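Local atomic coordinates of putative isomerase (Streptomyces coelicolor A3, PDB entry 2OQH), a protein that is a putative isomerase of the enolase superfamily and probably acts on sugar acids, perhaps as a dehydratase of D-glucarate. Residues V38-D41 with S42-G46; G141-P144 with A145-P148; S325-Y328 with L329-D332. One frame throughout, in Å; residues are numbered along the deposited sequence.

The three contacts are local turns at separate places in an enolase-superfamily chain. Contact 1 closes the hairpin between strands 31-40 and 45-51, and contact 2 leads from the loop after strand 127-134 into helix 147-162. They sit on opposite sides of the chain's centre, with their own centres 55 Å apart. Contact 3 follows strand 323-324 of the barrel and has its centre 28 Å from those of both others; its nearest atoms are about 17 Å from contact 1 and about 16 Å from contact 2. In this superfamily the active site lies at the C-terminal ends of the barrel strands, the end from which the loop of contact 3 leaves.

Contact 1: V38-D41 with S42-G46; sequences VRTD and SGVEG
Val38 and Gly46 pair close to the tip of the beta hairpin of strands 31-40 and 45-51, which closes in a type I turn, Thr40 to Gly43, with a G1 beta bulge. The hairpin belongs to the three-stranded antiparallel sheet of the N-terminal domain, and its Val38 and Val44 rest on helix 85-112. Backbone bonds set the register: Val38 N to Gly46 O, 2.7 Å, and Gly46 N to Val38 O, 2.8 Å. Gly43 N closes the turn on Thr40 O at 2.8 Å, and the positive phi of Gly43 (100°) would jam a side chain against the preceding carbonyl oxygen. Arg39 and Glu45 run side by side from a non-hydrogen-bonded pair to a salt bridge, NH1 to OE1, modelled very short, with guanidinium and carboxylate planes 66° apart. Of the two hydroxyls at the turn, Thr40 OG1 stands between its backbone N and carbonyl carbon (chi1 69°), where it accepts from Ser42 OG at 2.9 Å and reaches Val44 O. A valine in its place would probably leave Ser42 OG without this acceptor and Val44 O with one donor fewer. Val44 O takes two donors from one residue, Thr40 N at 3.0 Å and Thr40 OG1 at 2.8 Å.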
ATOM      1  N   VAL A  38      15.611  11.097 -10.262  1.00 19.65           N
ATOM      2  CA  VAL A  38      15.553  12.505 -10.608  1.00 20.75           C
ATOM      3  C   VAL A  38      16.904  13.130 -10.285  1.00 20.47           C
ATOM      4  O   VAL A  38      17.331  13.138  -9.133  1.00 21.19           O
ATOM      5  CB  VAL A  38      14.431  13.226  -9.828  1.00 20.27           C
ATOM      6  CG1 VAL A  38      14.502  14.727 -10.077  1.00 21.60           C
ATOM      7  CG2 VAL A  38      13.079  12.682 -10.261  1.00 17.73           C
ATOM      8  N   ARG A  39      17.574  13.645 -11.312  1.00 22.16           N
ATOM      9  CA  ARG A  39      18.885  14.268 -11.138  1.00 23.24           C
ATOM     10  C   ARG A  39      18.805  15.796 -11.125  1.00 22.42           C
ATOM     11  O   ARG A  39      18.134  16.396 -11.959  1.00 23.20           O
ATOM     12  CB  ARG A  39      19.817  13.815 -12.260  1.00 24.26           C
ATOM     13  CG  ARG A  39      21.201  14.431 -12.197  1.00 28.33           C
ATOM     14  CD  ARG A  39      21.958  14.172 -13.491  1.00 30.54           C
ATOM     15  NE  ARG A  39      22.107  12.741 -13.774  1.00 32.50           N
ATOM     16  CZ  ARG A  39      22.743  11.885 -12.977  1.00 33.04           C
ATOM     17  NH1 ARG A  39      23.280  12.313 -11.842  1.00 34.53           N
ATOM     18  NH2 ARG A  39      22.881  10.610 -13.331  1.00 31.73           N
ATOM     19  N   THR A  40      19.493  16.425 -10.176  1.00 23.38           N
ATOM     20  CA  THR A  40      19.478  17.884 -10.068  1.00 24.59           C
ATOM     21  C   THR A  40      20.856  18.506 -10.309  1.00 26.36           C
ATOM     22  O   THR A  40      21.880  17.901  -9.986  1.00 26.65           O
ATOM     23  CB  THR A  40      18.988  18.330  -8.674  1.00 24.36           C
ATOM     24  OG1 THR A  40      19.972  17.998  -7.688  1.00 23.80           O
ATOM     25  CG2 THR A  40      17.670  17.633  -8.321  1.00 24.29           C
ATOM     26  N   ASP A  41      20.881  19.724 -10.854  1.00 27.12           N
ATOM     27  CA  ASP A  41      22.147  20.404 -11.119  1.00 27.72           C
ATOM     28  C   ASP A  41      22.960  20.677  -9.861  1.00 27.76           C
ATOM     29  O   ASP A  41      23.945  21.418  -9.898  1.00 28.65           O
ATOM     30  CB  ASP A  41      21.928  21.716 -11.899  1.00 28.69           C
ATOM     31  CG  ASP A  41      20.945  22.664 -11.226  1.00 28.93           C
ATOM     32  OD1 ASP A  41      20.613  22.479 -10.035  1.00 30.13           O
ATOM     33  OD2 ASP A  41      20.508  23.621 -11.900  1.00 29.99           O
ATOM     34  N   SER A  42      22.560  20.085  -8.741  1.00 27.47           N
ATOM     35  CA  SER A  42      23.314  20.273  -7.506  1.00 27.14           C
ATOM     36  C   SER A  42      24.086  18.986  -7.229  1.00 26.50           C
ATOM     37  O   SER A  42      24.938  18.934  -6.341  1.00 26.31           O
ATOM     38  CB  SER A  42      22.382  20.553  -6.326  1.00 27.80           C
ATOM     39  OG  SER A  42      21.822  19.343  -5.833  1.00 28.92           O
ATOM     40  N   GLY A  43      23.790  17.951  -8.005  1.00 25.45           N
ATOM     41  CA  GLY A  43      24.443  16.670  -7.805  1.00 24.52           C
ATOM     42  C   GLY A  43      23.518  15.750  -7.022  1.00 24.16           C
ATOM     43  O   GLY A  43      23.715  14.535  -6.986  1.00 24.51           O
ATOM     44  N   VAL A  44      22.498  16.330  -6.396  1.00 23.24           N
ATOM     45  CA  VAL A  44      21.544  15.544  -5.623  1.00 21.63           C
ATOM     46  C   VAL A  44      20.646  14.715  -6.528  1.00 21.13           C
ATOM     47  O   VAL A  44      20.156  15.210  -7.549  1.00 21.33           O
ATOM     48  CB  VAL A  44      20.657  16.442  -4.739  1.00 21.41           C
ATOM     49  CG1 VAL A  44      19.424  15.663  -4.270  1.00 20.95           C
ATOM     50  CG2 VAL A  44      21.452  16.919  -3.536  1.00 20.03           C
ATOM     51  N   GLU A  45      20.430  13.459  -6.138  1.00 21.16           N
ATOM     52  CA  GLU A  45      19.589  12.529  -6.893  1.00 21.21           C
ATOM     53  C   GLU A  45      18.468  11.967  -6.028  1.00 21.28           C
ATOM     54  O   GLU A  45      18.673  11.672  -4.854  1.00 21.49           O
ATOM     55  CB  GLU A  45      20.419  11.355  -7.428  1.00 21.98           C
ATOM     56  CG  GLU A  45      21.462  11.739  -8.467  1.00 26.35           C
ATOM     57  CD  GLU A  45      22.230  10.548  -9.022  1.00 28.02           C
ATOM     58  OE1 GLU A  45      22.972  10.745 -10.006  1.00 30.75           O
ATOM     59  OE2 GLU A  45      22.105   9.422  -8.487  1.00 28.95           O
ATOM     60  N   GLY A  46      17.286  11.815  -6.618  1.00 20.60           N
ATOM     61  CA  GLY A  46      16.162  11.260  -5.885  1.00 19.26           C
ATOM     62  C   GLY A  46      15.671   9.994  -6.565  1.00 18.71           C
ATOM     63  O   GLY A  46      15.664   9.918  -7.797  1.00 18.48           O
TER

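Contact 2: G141-P144 with A145-P148; sequences GATP and ADLP
Thr143 O meets two backbone N-H groups at once, and this carbonyl is the tight centre of the turn from 141-144 into 145-148. Leu147 N comes in nearly head-on to the C=O at 2.6 Å, while Asp146 N reaches the same oxygen at 2.7 Å from well above the carbonyl plane, 50° out of it. One acceptor thus fixes two successive peptides. Next to it, Ala142 points its methyl toward the incoming chain, CB lying 3.5 Å from Leu147 CA. Leu147 sets CG anti to its backbone nitrogen (chi1 -180°), and CD1 then passes the same Ala142 CB at 4.1 Å. One residue on, Pro148 has no N-H to offer, and its CD sits 3.3 Å from Pro144 O.

The other side is looser and faces solvent. Thr143 and Asp146, both exposed, lie alongside each other, and Thr143 OG1 gives only a weak bond to Asp146 OD2 at 3.3 Å. A water donates to that same OD2 at 2.6 Å and accepts weakly from Thr143 N, so the carboxylate is tied to the loop through backbone and side chain, in part by way of solvent.

Leu147 also touches Ile181, and Pro148 packs on Ala180 and Ala184, all of helix 175-188. The turn therefore brings the chain from the loop after strand 127-134 into helix 147-162 against a neighbouring helix, as in the strand-loop-helix units of a TIM barrel.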
ATOM      1  N   GLY A 141      -3.183 -29.048  -0.463  1.00 28.62           N
ATOM      2  CA  GLY A 141      -3.788 -30.359  -0.281  1.00 30.08           C
ATOM      3  C   GLY A 141      -5.184 -30.395   0.321  1.00 31.14           C
ATOM      4  O   GLY A 141      -5.976 -31.296   0.020  1.00 31.55           O
ATOM      5  N   ALA A 142      -5.499 -29.416   1.163  1.00 30.56           N
ATOM      6  CA  ALA A 142      -6.799 -29.379   1.826  1.00 29.72           C
ATOM      7  C   ALA A 142      -8.022 -29.533   0.919  1.00 29.54           C
ATOM      8  O   ALA A 142      -8.057 -29.037  -0.204  1.00 30.09           O
ATOM      9  CB  ALA A 142      -6.922 -28.098   2.643  1.00 28.98           C
ATOM     10  N   THR A 143      -9.027 -30.235   1.434  1.00 29.43           N
ATOM     11  CA  THR A 143     -10.281 -30.439   0.716  1.00 28.00           C
ATOM     12  C   THR A 143     -11.235 -29.457   1.374  1.00 27.52           C
ATOM     13  O   THR A 143     -10.973 -28.982   2.483  1.00 28.46           O
ATOM     14  CB  THR A 143     -10.840 -31.856   0.932  1.00 28.06           C
ATOM     15  OG1 THR A 143     -11.415 -31.942   2.245  1.00 27.05           O
ATOM     16  CG2 THR A 143      -9.728 -32.898   0.809  1.00 28.12           C
ATOM     17  N   PRO A 144     -12.356 -29.145   0.715  1.00 27.27           N
ATOM     18  CA  PRO A 144     -13.317 -28.204   1.295  1.00 26.27           C
ATOM     19  C   PRO A 144     -13.553 -28.384   2.799  1.00 25.69           C
ATOM     20  O   PRO A 144     -13.514 -27.411   3.558  1.00 26.65           O
ATOM     21  CB  PRO A 144     -14.573 -28.456   0.465  1.00 25.69           C
ATOM     22  CG  PRO A 144     -14.000 -28.725  -0.895  1.00 25.29           C
ATOM     23  CD  PRO A 144     -12.838 -29.659  -0.583  1.00 26.29           C
ATOM     24  N   ALA A 145     -13.790 -29.620   3.237  1.00 25.29           N
ATOM     25  CA  ALA A 145     -14.037 -29.887   4.655  1.00 23.86           C
ATOM     26  C   ALA A 145     -12.796 -29.731   5.534  1.00 23.17           C
ATOM     27  O   ALA A 145     -12.902 -29.500   6.743  1.00 23.02           O
ATOM     28  CB  ALA A 145     -14.620 -31.290   4.831  1.00 24.55           C
ATOM     29  N   ASP A 146     -11.619 -29.856   4.930  1.00 23.79           N
ATOM     30  CA  ASP A 146     -10.371 -29.737   5.678  1.00 24.10           C
ATOM     31  C   ASP A 146      -9.693 -28.375   5.546  1.00 23.02           C
ATOM     32  O   ASP A 146      -8.830 -28.029   6.358  1.00 23.10           O
ATOM     33  CB  ASP A 146      -9.386 -30.823   5.243  1.00 25.98           C
ATOM     34  CG  ASP A 146      -9.873 -32.218   5.569  1.00 28.50           C
ATOM     35  OD1 ASP A 146     -10.448 -32.413   6.662  1.00 29.89           O
ATOM     36  OD2 ASP A 146      -9.670 -33.126   4.738  1.00 30.88           O
ATOM     37  N   LEU A 147     -10.079 -27.608   4.531  1.00 22.03           N
ATOM     38  CA  LEU A 147      -9.488 -26.286   4.294  1.00 21.53           C
ATOM     39  C   LEU A 147      -9.473 -25.360   5.527  1.00 21.29           C
ATOM     40  O   LEU A 147      -8.467 -24.704   5.805  1.00 21.96           O
ATOM     41  CB  LEU A 147     -10.207 -25.601   3.119  1.00 19.52           C
ATOM     42  CG  LEU A 147      -9.718 -24.205   2.713  1.00 20.05           C
ATOM     43  CD1 LEU A 147      -8.214 -24.226   2.494  1.00 20.40           C
ATOM     44  CD2 LEU A 147     -10.449 -23.747   1.441  1.00 19.01           C
ATOM     45  N   PRO A 148     -10.586 -25.287   6.277  1.00 22.00           N
ATOM     46  CA  PRO A 148     -10.619 -24.422   7.464  1.00 21.94           C
ATOM     47  C   PRO A 148      -9.538 -24.720   8.503  1.00 22.24           C
ATOM     48  O   PRO A 148      -8.821 -23.819   8.939  1.00 22.42           O
ATOM     49  CB  PRO A 148     -12.024 -24.645   8.001  1.00 21.92           C
ATOM     50  CG  PRO A 148     -12.815 -24.777   6.737  1.00 22.37           C
ATOM     51  CD  PRO A 148     -11.947 -25.737   5.934  1.00 22.34           C
TER
HETATM   52  O   HOH W   1      -7.687 -32.537   3.189  1.00 36.63           O

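Contact 3: S325-Y328 with L329-D332; sequences SMYY and LHAD
Tyr327 and His330 form an offset stack across a 3-10 turn in the loop that follows strand 323-324 of the TIM barrel. The planes are 22° apart, and His330 CD2 lies over the tyrosine ring toward its rim, 3.4 Å from Tyr327 CZ. In return Tyr327 OH sits over one face of the imidazole. Tyr327 holds CG opposite its backbone N (chi1 -175°), which carries the ring alongside the imidazole. The imidazole edge faces Tyr327 O in its plane, His330 CD2 lying 3.0 Å from that oxygen. Elsewhere Leu329 runs alongside Tyr328, its CD2 approaching CE1 of the ring obliquely at 3.6 Å, while Leu329 CD1 reaches CB of Met326, a selenomethionine.

Two backbone bonds curl the chain: Leu329 N to Met326 O and His330 N to Tyr327 O, each 3.1 Å, both donors standing well above the carbonyl plane. Ser325 OG accepts from Tyr327 N in an ST turn.

Farther out, bonds of Tyr327 OH to Leu338 N and Tyr328 OH to Leu133 N, near the end of strand 127-134, should fix both rings. Leu329 packs on Asn19 and Pro20 and shares a backbone bond with Val18, joining this barrel loop to the segment after strand 5-15. The imidazole is steadied further by a bond from His330 ND1 to Ala331 O of 2.7 Å, tilted 19° from the ring plane.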
ATOM      1  N   SER A 325       1.414  -5.080   3.939  1.00 20.37           N
ATOM      2  CA  SER A 325       2.731  -4.964   3.337  1.00 20.79           C
ATOM      3  C   SER A 325       3.230  -6.312   2.892  1.00 21.48           C
ATOM      4  O   SER A 325       3.314  -7.242   3.688  1.00 21.29           O
ATOM      5  CB  SER A 325       3.731  -4.360   4.326  1.00 20.62           C
ATOM      6  OG  SER A 325       5.049  -4.388   3.789  1.00 23.03           O
HETATM    7  N   MSE A 326       3.550  -6.419   1.610  1.00 22.18           N
HETATM    8  CA  MSE A 326       4.062  -7.674   1.093  1.00 24.54           C
HETATM    9  C   MSE A 326       5.579  -7.613   1.093  1.00 23.19           C
HETATM   10  O   MSE A 326       6.237  -8.392   0.405  1.00 23.60           O
HETATM   11  CB  MSE A 326       3.542  -7.941  -0.326  1.00 28.58           C
HETATM   12  CG  MSE A 326       2.073  -8.370  -0.389  1.00 35.98           C
HETATM   13 SE   MSE A 326       1.470  -9.328   1.209  1.00 50.91          SE
HETATM   14  CE  MSE A 326       0.343  -7.926   1.931  1.00 45.22           C
ATOM     15  N   TYR A 327       6.126  -6.692   1.887  1.00 22.35           N
ATOM     16  CA  TYR A 327       7.573  -6.518   1.977  1.00 21.44           C
ATOM     17  C   TYR A 327       8.285  -7.729   2.577  1.00 22.18           C
ATOM     18  O   TYR A 327       9.481  -7.919   2.342  1.00 22.63           O
ATOM     19  CB  TYR A 327       7.927  -5.272   2.798  1.00 19.91           C
ATOM     20  CG  TYR A 327       9.420  -4.976   2.819  1.00 20.27           C
ATOM     21  CD1 TYR A 327      10.090  -4.598   1.656  1.00 19.19           C
ATOM     22  CD2 TYR A 327      10.168  -5.123   3.988  1.00 20.11           C
ATOM     23  CE1 TYR A 327      11.477  -4.374   1.652  1.00 21.57           C
ATOM     24  CE2 TYR A 327      11.562  -4.900   3.999  1.00 20.33           C
ATOM     25  CZ  TYR A 327      12.206  -4.527   2.822  1.00 21.31           C
ATOM     26  OH  TYR A 327      13.573  -4.317   2.803  1.00 23.51           O
ATOM     27  N   TYR A 328       7.579  -8.544   3.357  1.00 21.47           N
ATOM     28  CA  TYR A 328       8.235  -9.706   3.943  1.00 22.05           C
ATOM     29  C   TYR A 328       8.506 -10.789   2.909  1.00 21.63           C
ATOM     30  O   TYR A 328       9.122 -11.807   3.215  1.00 22.31           O
ATOM     31  CB  TYR A 328       7.426 -10.273   5.120  1.00 22.26           C
ATOM     32  CG  TYR A 328       6.021 -10.740   4.804  1.00 21.86           C
ATOM     33  CD1 TYR A 328       5.785 -11.941   4.133  1.00 21.90           C
ATOM     34  CD2 TYR A 328       4.921  -9.984   5.202  1.00 23.48           C
ATOM     35  CE1 TYR A 328       4.478 -12.378   3.867  1.00 20.53           C
ATOM     36  CE2 TYR A 328       3.613 -10.407   4.945  1.00 22.42           C
ATOM     37  CZ  TYR A 328       3.394 -11.601   4.282  1.00 22.49           C
ATOM     38  OH  TYR A 328       2.095 -12.017   4.060  1.00 20.28           O
ATOM     39  N   LEU A 329       8.058 -10.555   1.680  1.00 21.42           N
ATOM     40  CA  LEU A 329       8.259 -11.494   0.576  1.00 21.60           C
ATOM     41  C   LEU A 329       9.450 -11.094  -0.278  1.00 21.78           C
ATOM     42  O   LEU A 329       9.730 -11.722  -1.301  1.00 23.02           O
ATOM     43  CB  LEU A 329       7.028 -11.526  -0.329  1.00 20.27           C
ATOM     44  CG  LEU A 329       5.710 -12.015   0.254  1.00 20.01           C
ATOM     45  CD1 LEU A 329       4.621 -11.863  -0.803  1.00 19.79           C
ATOM     46  CD2 LEU A 329       5.848 -13.457   0.698  1.00 16.80           C
ATOM     47  N   HIS A 330      10.148 -10.047   0.130  1.00 22.07           N
ATOM     48  CA  HIS A 330      11.278  -9.561  -0.641  1.00 22.89           C
ATOM     49  C   HIS A 330      12.523 -10.421  -0.502  1.00 23.67           C
ATOM     50  O   HIS A 330      12.801 -10.983   0.565  1.00 23.85           O
ATOM     51  CB  HIS A 330      11.616  -8.117  -0.240  1.00 22.28           C
ATOM     52  CG  HIS A 330      12.622  -8.012   0.862  1.00 23.37           C
ATOM     53  ND1 HIS A 330      13.982  -8.081   0.641  1.00 24.94           N
ATOM     54  CD2 HIS A 330      12.469  -7.858   2.200  1.00 24.80           C
ATOM     55  CE1 HIS A 330      14.622  -7.971   1.791  1.00 25.07           C
ATOM     56  NE2 HIS A 330      13.728  -7.835   2.753  1.00 26.50           N
ATOM     57  N   ALA A 331      13.246 -10.534  -1.610  1.00 24.60           N
ATOM     58  CA  ALA A 331      14.499 -11.264  -1.650  1.00 25.12           C
ATOM     59  C   ALA A 331      15.509 -10.164  -1.959  1.00 25.34           C
ATOM     60  O   ALA A 331      15.661  -9.225  -1.174  1.00 26.27           O
ATOM     61  CB  ALA A 331      14.477 -12.315  -2.756  1.00 24.45           C
ATOM     62  N   ASP A 332      16.168 -10.249  -3.108  1.00 25.85           N
ATOM     63  CA  ASP A 332      17.155  -9.247  -3.487  1.00 26.31           C
ATOM     64  C   ASP A 332      16.440  -7.967  -3.937  1.00 25.94           C
ATOM     65  O   ASP A 332      15.364  -8.025  -4.536  1.00 26.14           O
ATOM     66  CB  ASP A 332      18.046  -9.807  -4.604  1.00 26.51           C
ATOM     67  CG  ASP A 332      19.339  -9.029  -4.765  1.00 26.99           C
ATOM     68  OD1 ASP A 332      19.835  -8.486  -3.757  1.00 26.26           O
ATOM     69  OD2 ASP A 332      19.866  -8.969  -5.897  1.00 28.01           O
TER